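Local coordinates for protein putative ketosteroid isomerase (Parabacteroides distasonis ATCC 8503, PDB 3KE7) that is a putative ketosteroid isomerase with a SnoaL-like domain of the NTF2 clan, its natural substrate and reaction not established, at residues B[88-93]-B[107-112]; B[40-45]-B[121-126]. One frame throughout, in Å; residues are numbered along the deposited sequence. Where two conformers were deposited one is given.

Contact 1 of 2, residues B[88-93]-B[107-112]; sequences IAVLTF and NCTEVY
Ala89, Leu91 and Phe93 pair with Tyr112, Glu110 and Cys108 as the hydrogen-bonded pairs of an antiparallel beta hairpin, strands 88-99 and 102-114 of the curved NTF2-like sheet, with segment axes 4.7 Å apart at 167°. Each pair closes two N-H...O bonds; Glu110 N to Leu91 O, at 2.8 Å and 174°, is the straightest. Side chains of these three pairs share the face that cups helix 15-28. Phe93 lays one face of its ring over Cys108: CB sits 3.7 Å from the ring centroid in a CH-pi contact, while SG approaches obliquely. With Phe93 CG between its own N and carbonyl carbon (chi1 59°), the ring swings over the neighbouring strand. Farther along this face, Glu110 turns its CG to the edge of the same ring, and its bend at chi2 takes the carboxylate to Thr125, where Glu110 OE1 is hydrogen-bonded to Thr125 OG1. Tyr112 meets Leu91 CD2 obliquely, and its hydroxyl bonds to Glu23 of the helix. On the other face, the side chains of Val90 and Thr92 lie alongside that of Thr109 and point the same way, and Thr109 OG1 bonds to Gln124 and His126 of the second subunit. At the open end of the hairpin, away from its turn, Ile88 CG2 rests 3.8 Å from Val111 CG1.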
ATOM      1  N   ILE B  88      11.524  -7.377  -0.613  1.00  7.88           N
ATOM      2  CA  ILE B  88      10.395  -6.462  -0.843  1.00  4.87           C
ATOM      3  C   ILE B  88      10.904  -5.020  -0.961  1.00  5.41           C
ATOM      4  O   ILE B  88      11.838  -4.584  -0.246  1.00  7.51           O
ATOM      5  CB  ILE B  88       9.419  -6.521   0.319  1.00  6.51           C
ATOM      6  CG1 ILE B  88       8.664  -7.855   0.288  1.00  5.90           C
ATOM      7  CG2 ILE B  88       8.428  -5.351   0.296  1.00  8.01           C
ATOM      8  CD1 ILE B  88       7.616  -7.980  -0.811  1.00  8.37           C
ATOM      9  N   ALA B  89      10.310  -4.286  -1.904  1.00  5.81           N
ATOM     10  CA  ALA B  89      10.520  -2.846  -1.989  1.00  6.62           C
ATOM     11  C   ALA B  89       9.157  -2.204  -2.001  1.00  6.95           C
ATOM     12  O   ALA B  89       8.322  -2.533  -2.855  1.00  7.78           O
ATOM     13  CB  ALA B  89      11.215  -2.497  -3.260  1.00  6.74           C
ATOM     14  N   VAL B  90       8.921  -1.300  -1.061  1.00  5.56           N
ATOM     15  CA  VAL B  90       7.664  -0.536  -1.001  1.00  4.61           C
ATOM     16  C   VAL B  90       7.930   0.835  -1.590  1.00  6.86           C
ATOM     17  O   VAL B  90       8.733   1.591  -1.030  1.00  6.64           O
ATOM     18  CB  VAL B  90       7.141  -0.377   0.451  1.00  5.71           C
ATOM     19  CG1 VAL B  90       5.752   0.341   0.470  1.00  7.48           C
ATOM     20  CG2 VAL B  90       7.004  -1.755   1.109  1.00  8.06           C
ATOM     21  N   LEU B  91       7.307   1.129  -2.731  1.00  5.86           N
ATOM     22  CA  LEU B  91       7.426   2.431  -3.405  1.00  5.42           C
ATOM     23  C   LEU B  91       6.192   3.257  -3.137  1.00  6.71           C
ATOM     24  O   LEU B  91       5.064   2.836  -3.418  1.00  6.73           O
ATOM     25  CB  LEU B  91       7.617   2.228  -4.905  1.00  5.40           C
ATOM     26  CG  LEU B  91       7.478   3.481  -5.759  1.00  5.79           C
ATOM     27  CD1 LEU B  91       8.580   4.529  -5.444  1.00  6.99           C
ATOM     28  CD2 LEU B  91       7.466   3.093  -7.254  1.00  7.08           C
ATOM     29  N   THR B  92       6.389   4.419  -2.575  1.00  6.29           N
ATOM     30  CA  THR B  92       5.280   5.348  -2.329  1.00  5.91           C
ATOM     31  C   THR B  92       5.598   6.678  -3.004  1.00  5.91           C
ATOM     32  O   THR B  92       6.756   7.147  -3.015  1.00  6.75           O
ATOM     33  CB  THR B  92       4.995   5.570  -0.830  1.00  6.42           C
ATOM     34  OG1 THR B  92       6.204   5.933  -0.180  1.00  6.37           O
ATOM     35  CG2 THR B  92       4.463   4.270  -0.189  1.00  6.66           C
ATOM     36  N   PHE B  93       4.582   7.318  -3.575  1.00  6.39           N
ATOM     37  CA  PHE B  93       4.775   8.582  -4.229  1.00  5.64           C
ATOM     38  C   PHE B  93       3.423   9.268  -4.454  1.00  6.23           C
ATOM     39  O   PHE B  93       2.352   8.629  -4.342  1.00  5.62           O
ATOM     40  CB  PHE B  93       5.526   8.415  -5.573  1.00  6.65           C
ATOM     41  CG  PHE B  93       4.852   7.508  -6.599  1.00  6.35           C
ATOM     42  CD1 PHE B  93       5.069   6.145  -6.570  1.00  5.33           C
ATOM     43  CD2 PHE B  93       4.073   8.036  -7.632  1.00  6.21           C
ATOM     44  CE1 PHE B  93       4.466   5.305  -7.508  1.00  6.33           C
ATOM     45  CE2 PHE B  93       3.490   7.214  -8.587  1.00  7.22           C
ATOM     46  CZ  PHE B  93       3.680   5.828  -8.490  1.00  7.92           C
ATOM     47  N   ASN B 107      -2.202   9.647  -5.283  1.00  5.67           N
ATOM     48  CA  ASN B 107      -1.425   8.936  -4.264  1.00  7.11           C
ATOM     49  C   ASN B 107      -1.177   7.519  -4.831  1.00  5.09           C
ATOM     50  O   ASN B 107      -2.066   6.926  -5.458  1.00  6.81           O
ATOM     51  CB  ASN B 107      -2.265   8.744  -3.010  1.00  5.63           C
ATOM     52  CG  ASN B 107      -2.749  10.025  -2.402  1.00  5.08           C
ATOM     53  OD1 ASN B 107      -1.956  10.922  -2.082  1.00  6.41           O
ATOM     54  ND2 ASN B 107      -4.068  10.103  -2.160  1.00  6.95           N
ATOM     55  N   CYS B 108      -0.006   6.966  -4.567  1.00  4.81           N
ATOM     56  CA  CYS B 108       0.292   5.610  -4.984  1.00  5.79           C
ATOM     57  C   CYS B 108       1.196   4.851  -4.026  1.00  4.28           C
ATOM     58  O   CYS B 108       2.256   5.371  -3.618  1.00  5.44           O
ATOM     59  CB  CYS B 108       0.925   5.601  -6.371  1.00  6.13           C
ATOM     60  SG  CYS B 108       1.133   3.922  -7.079  1.00  8.42           S
ATOM     61  N   THR B 109       0.790   3.620  -3.725  1.00  6.13           N
ATOM     62  CA  THR B 109       1.636   2.653  -3.079  1.00  5.10           C
ATOM     63  C   THR B 109       1.796   1.449  -4.006  1.00  4.80           C
ATOM     64  O   THR B 109       0.788   0.809  -4.372  1.00  6.41           O
ATOM     65  CB  THR B 109       1.052   2.163  -1.778  1.00  6.62           C
ATOM     66  OG1 THR B 109       0.782   3.274  -0.934  1.00  6.90           O
ATOM     67  CG2 THR B 109       2.005   1.154  -1.069  1.00  5.69           C
ATOM     68  N   GLU B 110       3.020   1.091  -4.329  1.00  5.11           N
ATOM     69  CA  GLU B 110       3.337  -0.122  -5.052  1.00  5.06           C
ATOM     70  C   GLU B 110       4.192  -0.986  -4.129  1.00  6.66           C
ATOM     71  O   GLU B 110       5.105  -0.455  -3.446  1.00  9.67           O
ATOM     72  CB  GLU B 110       4.157   0.147  -6.336  1.00  7.36           C
ATOM     73  CG  GLU B 110       3.573   1.086  -7.304  1.00  5.19           C
ATOM     74  CD  GLU B 110       2.523   0.456  -8.188  1.00  6.84           C
ATOM     75  OE1 GLU B 110       2.045  -0.634  -7.843  1.00  9.50           O
ATOM     76  OE2 GLU B 110       2.180   1.059  -9.259  1.00  7.15           O
ATOM     77  N   VAL B 111       3.906  -2.283  -4.057  1.00  4.94           N
ATOM     78  CA  VAL B 111       4.804  -3.203  -3.378  1.00  4.54           C
ATOM     79  C   VAL B 111       5.380  -4.140  -4.458  1.00  5.78           C
ATOM     80  O   VAL B 111       4.640  -4.819  -5.138  1.00  6.41           O
ATOM     81  CB  VAL B 111       4.131  -4.013  -2.315  1.00  6.53           C
ATOM     82  CG1 VAL B 111       5.184  -4.917  -1.644  1.00  7.91           C
ATOM     83  CG2 VAL B 111       3.472  -3.091  -1.254  1.00  8.72           C
ATOM     84  N   TYR B 112       6.722  -4.143  -4.588  1.00  4.63           N
ATOM     85  CA  TYR B 112       7.463  -4.999  -5.492  1.00  5.26           C
ATOM     86  C   TYR B 112       8.159  -6.098  -4.699  1.00  5.96           C
ATOM     87  O   TYR B 112       8.628  -5.865  -3.564  1.00  6.76           O
ATOM     88  CB  TYR B 112       8.572  -4.206  -6.217  1.00  6.97           C
ATOM     89  CG  TYR B 112       8.144  -3.278  -7.343  1.00  5.66           C
ATOM     90  CD1 TYR B 112       7.547  -2.069  -7.086  1.00  6.00           C
ATOM     91  CD2 TYR B 112       8.414  -3.608  -8.663  1.00  6.18           C
ATOM     92  CE1 TYR B 112       7.251  -1.178  -8.091  1.00  6.58           C
ATOM     93  CE2 TYR B 112       8.082  -2.753  -9.693  1.00  7.03           C
ATOM     94  CZ  TYR B 112       7.496  -1.535  -9.399  1.00  7.54           C
ATOM     95  OH  TYR B 112       7.198  -0.648 -10.437  1.00  7.64           O
TER

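Contact 2 of 2, residues B[40-45]-B[121-126]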
ATOM      1  N   ASP B  40       2.875  -9.682 -10.571  1.00  8.44           N
ATOM      2  CA  ASP B  40       2.917 -11.095 -10.304  1.00  7.35           C
ATOM      3  C   ASP B  40       1.528 -11.718 -10.179  1.00  5.84           C
ATOM      4  O   ASP B  40       0.494 -11.067 -10.086  1.00  7.71           O
ATOM      5  CB  ASP B  40       3.732 -11.394  -9.048  1.00  9.45           C
ATOM      6  CG  ASP B  40       4.716 -12.491  -9.243  1.00 13.61           C
ATOM      7  OD1 ASP B  40       4.444 -13.384 -10.118  1.00 16.91           O
ATOM      8  OD2 ASP B  40       5.741 -12.512  -8.492  1.00 14.20           O
ATOM      9  N   THR B  41       1.521 -13.047 -10.168  1.00  7.12           N
ATOM     10  CA  THR B  41       0.275 -13.801 -10.176  0.50  5.91           C
ATOM     11  C   THR B  41      -0.669 -13.486  -9.010  1.00  7.25           C
ATOM     12  O   THR B  41      -1.879 -13.579  -9.177  1.00  8.25           O
ATOM     13  CB  THR B  41       0.507 -15.333 -10.255  0.50  6.54           C
ATOM     14  OG1 THR B  41       1.311 -15.780  -9.140  0.50  7.79           O
ATOM     15  CG2 THR B  41       1.156 -15.685 -11.575  0.50 10.52           C
ATOM     16  N   ASP B  42      -0.104 -13.111  -7.869  1.00  7.47           N
ATOM     17  CA  ASP B  42      -0.840 -12.858  -6.623  1.00  5.56           C
ATOM     18  C   ASP B  42      -1.108 -11.387  -6.392  1.00  6.50           C
ATOM     19  O   ASP B  42      -1.451 -10.988  -5.264  1.00  7.59           O
ATOM     20  CB  ASP B  42      -0.090 -13.480  -5.448  1.00  7.50           C
ATOM     21  CG  ASP B  42       1.287 -12.918  -5.268  1.00 13.42           C
ATOM     22  OD1 ASP B  42       2.029 -12.660  -6.277  1.00 11.41           O
ATOM     23  OD2 ASP B  42       1.687 -12.791  -4.068  1.00 13.24           O
ATOM     24  N   VAL B  43      -1.059 -10.583  -7.437  1.00  5.33           N
ATOM     25  CA  VAL B  43      -1.204  -9.154  -7.277  1.00  5.67           C
ATOM     26  C   VAL B  43      -2.598  -8.774  -6.734  1.00  6.02           C
ATOM     27  O   VAL B  43      -3.605  -9.364  -7.093  1.00  6.10           O
ATOM     28  CB  VAL B  43      -0.914  -8.453  -8.623  1.00  6.84           C
ATOM     29  CG1 VAL B  43      -2.000  -8.853  -9.714  1.00  7.03           C
ATOM     30  CG2 VAL B  43      -0.822  -6.948  -8.458  1.00  7.18           C
ATOM     31  N   ILE B  44      -2.607  -7.770  -5.879  1.00  6.36           N
ATOM     32  CA  ILE B  44      -3.797  -7.146  -5.363  1.00  5.23           C
ATOM     33  C   ILE B  44      -3.752  -5.705  -5.858  1.00  5.73           C
ATOM     34  O   ILE B  44      -2.742  -5.038  -5.762  1.00  6.35           O
ATOM     35  CB  ILE B  44      -3.821  -7.169  -3.809  1.00  5.73           C
ATOM     36  CG1 ILE B  44      -3.731  -8.583  -3.252  1.00  7.45           C
ATOM     37  CG2 ILE B  44      -5.040  -6.417  -3.262  1.00  6.82           C
ATOM     38  CD1 ILE B  44      -4.819  -9.449  -3.615  1.00 10.20           C
ATOM     39  N   TYR B  45      -4.884  -5.183  -6.300  1.00  5.18           N
ATOM     40  CA  TYR B  45      -4.952  -3.844  -6.895  1.00  5.52           C
ATOM     41  C   TYR B  45      -6.209  -3.074  -6.477  1.00  5.62           C
ATOM     42  O   TYR B  45      -7.331  -3.617  -6.436  1.00  5.66           O
ATOM     43  CB  TYR B  45      -4.997  -4.019  -8.436  1.00  5.93           C
ATOM     44  CG  TYR B  45      -5.175  -2.749  -9.260  1.00  5.15           C
ATOM     45  CD1 TYR B  45      -6.424  -2.217  -9.443  1.00  6.75           C
ATOM     46  CD2 TYR B  45      -4.083  -2.116  -9.917  1.00  7.03           C
ATOM     47  CE1 TYR B  45      -6.616  -1.091 -10.171  1.00  5.82           C
ATOM     48  CE2 TYR B  45      -4.273  -0.999 -10.664  1.00  7.03           C
ATOM     49  CZ  TYR B  45      -5.559  -0.461 -10.760  1.00  6.19           C
ATOM     50  OH  TYR B  45      -5.762   0.682 -11.531  1.00  6.51           O
ATOM     51  N   LYS B 121       8.742  -7.817  -9.274  1.00  8.67           N
ATOM     52  CA  LYS B 121       7.389  -7.799  -9.771  1.00  7.28           C
ATOM     53  C   LYS B 121       6.462  -7.161  -8.756  1.00  4.98           C
ATOM     54  O   LYS B 121       6.626  -7.339  -7.557  1.00  6.78           O
ATOM     55  CB  LYS B 121       6.939  -9.213 -10.013  1.00  9.54           C
ATOM     56  CG  LYS B 121       7.834 -10.057 -10.894  1.00 11.56           C
ATOM     57  CD  LYS B 121       7.888  -9.567 -12.275  1.00 14.11           C
ATOM     58  CE  LYS B 121       6.692  -9.853 -13.049  1.00 17.87           C
ATOM     59  NZ  LYS B 121       7.183 -10.029 -14.501  1.00 22.75           N
ATOM     60  N   ILE B 122       5.436  -6.474  -9.269  1.00  5.38           N
ATOM     61  CA  ILE B 122       4.450  -5.833  -8.431  1.00  6.34           C
ATOM     62  C   ILE B 122       3.476  -6.899  -7.866  1.00  6.16           C
ATOM     63  O   ILE B 122       2.868  -7.680  -8.601  1.00  6.35           O
ATOM     64  CB  ILE B 122       3.664  -4.753  -9.202  1.00  4.66           C
ATOM     65  CG1 ILE B 122       4.607  -3.617  -9.590  1.00  7.55           C
ATOM     66  CG2 ILE B 122       2.490  -4.209  -8.367  1.00  5.74           C
ATOM     67  CD1 ILE B 122       3.970  -2.604 -10.551  1.00  6.68           C
ATOM     68  N   ILE B 123       3.351  -6.893  -6.535  1.00  6.41           N
ATOM     69  CA  ILE B 123       2.423  -7.743  -5.830  1.00  5.05           C
ATOM     70  C   ILE B 123       1.257  -6.952  -5.220  1.00  6.62           C
ATOM     71  O   ILE B 123       0.269  -7.538  -4.842  1.00  5.84           O
ATOM     72  CB  ILE B 123       3.075  -8.624  -4.758  1.00  4.95           C
ATOM     73  CG1 ILE B 123       3.626  -7.824  -3.607  1.00  6.95           C
ATOM     74  CG2 ILE B 123       4.212  -9.421  -5.423  1.00  9.39           C
ATOM     75  CD1 ILE B 123       3.969  -8.705  -2.373  1.00  7.20           C
ATOM     76  N   GLN B 124       1.354  -5.644  -5.174  1.00  6.06           N
ATOM     77  CA  GLN B 124       0.255  -4.819  -4.675  1.00  5.18           C
ATOM     78  C   GLN B 124       0.335  -3.435  -5.255  1.00  5.70           C
ATOM     79  O   GLN B 124       1.404  -2.830  -5.278  1.00  5.87           O
ATOM     80  CB  GLN B 124       0.297  -4.731  -3.136  1.00  6.45           C
ATOM     81  CG  GLN B 124      -0.919  -4.070  -2.500  1.00  7.66           C
ATOM     82  CD  GLN B 124      -1.000  -2.548  -2.533  1.00  6.28           C
ATOM     83  OE1 GLN B 124      -2.069  -2.028  -2.318  1.00  8.94           O
ATOM     84  NE2 GLN B 124       0.153  -1.833  -2.795  1.00  7.13           N
ATOM     85  N   THR B 125      -0.817  -2.900  -5.662  1.00  4.89           N
ATOM     86  CA  THR B 125      -0.923  -1.554  -6.212  1.00  4.95           C
ATOM     87  C   THR B 125      -2.126  -0.889  -5.570  1.00  4.10           C
ATOM     88  O   THR B 125      -3.231  -1.479  -5.505  1.00  5.33           O
ATOM     89  CB  THR B 125      -1.149  -1.585  -7.734  1.00  4.73           C
ATOM     90  OG1 THR B 125      -0.018  -2.195  -8.359  1.00  5.92           O
ATOM     91  CG2 THR B 125      -1.429  -0.216  -8.261  1.00  5.19           C
ATOM     92  N   HIS B 126      -1.934   0.327  -5.082  1.00  5.19           N
ATOM     93  CA  HIS B 126      -3.017   1.140  -4.535  1.00  5.74           C
ATOM     94  C   HIS B 126      -2.890   2.547  -5.090  1.00  4.93           C
ATOM     95  O   HIS B 126      -1.982   3.288  -4.728  1.00  6.16           O
ATOM     96  CB  HIS B 126      -2.967   1.171  -2.992  1.00  6.16           C
ATOM     97  CG  HIS B 126      -4.227   1.680  -2.327  1.00  5.62           C
ATOM     98  ND1 HIS B 126      -4.638   1.207  -1.086  1.00  5.20           N
ATOM     99  CD2 HIS B 126      -5.108   2.660  -2.669  1.00  7.10           C
ATOM    100  CE1 HIS B 126      -5.728   1.880  -0.718  1.00  4.80           C
ATOM    101  NE2 HIS B 126      -6.067   2.717  -1.680  1.00  5.57           N
TER
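In the mixed sheet of this NTF2-like fold, the short strand 43-46 runs parallel to strand 120-129, and a type I beta turn from Asp40 to Val43 leads into it. The segment axes come within 4.4 Å at 20°. Asp40, the first residue of the turn, already holds the longer strand: its N gives a 2.8 Å bond to Ile122 O. Beyond the corner, Ile44 bonds on both sides of Gln124, from its N to Ile123 O and from its O to Thr125 N, as a parallel pairing requires. The first of these is the less regular, since Ile44 N stands above the carbonyl plane of Ile123, 43° out of it; Ile123 lies in a classic beta bulge, where it and Gln124 both face Val111. That same Ile123 O also accepts from Gln83 of the second subunit.

Around the turn, the Asp40 side chain crosses that of Lys121 at about a right angle, OD2 reaching 3.8 Å from Lys121 CB. The charges do not meet here: Lys121 NZ bonds to Glu37 O, and Asp40 OD2 and Asp42 OD1 both form salt bridges with Arg113. Asp40 OD1 meanwhile accepts from Thr41 N on its anti side, fixing the carboxylate against its own backbone. Val43 CG2 lies 4.3 Å from Ile122 CG2, and the Val43 side chain packs on Leu60 of helix 57-65. In Tyr45, whose side chain is about 5 Å from the bound bicine at the nearest atoms, CG stands anti to N (chi1 176°) and carries the ring out beside Thr125. The two side chains cross obliquely, with Tyr45 CD2 3.7 Å from Thr125 CG2.

How the contacts relate
Both contacts belong to one sheet, and strands 102-114 and 120-129, adjacent in it, join them directly: Val111 O probably accepts from Ile123 N at 2.8 Å, and Tyr112 CZ packs against Ile122 CG1. Contact 1 is a long, regular hairpin pairing, buried throughout, and lies within the chain loop that contact 2 closes. Contact 2 brings together segments far apart in sequence; it is mostly buried, but its turn end is partly exposed and rich in charge, whereas contact 1 meets across its strands through apolar, aromatic and sulfur groups. Each also reaches the second subunit, where Ile44 and Gln124 of contact 2 pack on Thr92 of the other copy's contact 1.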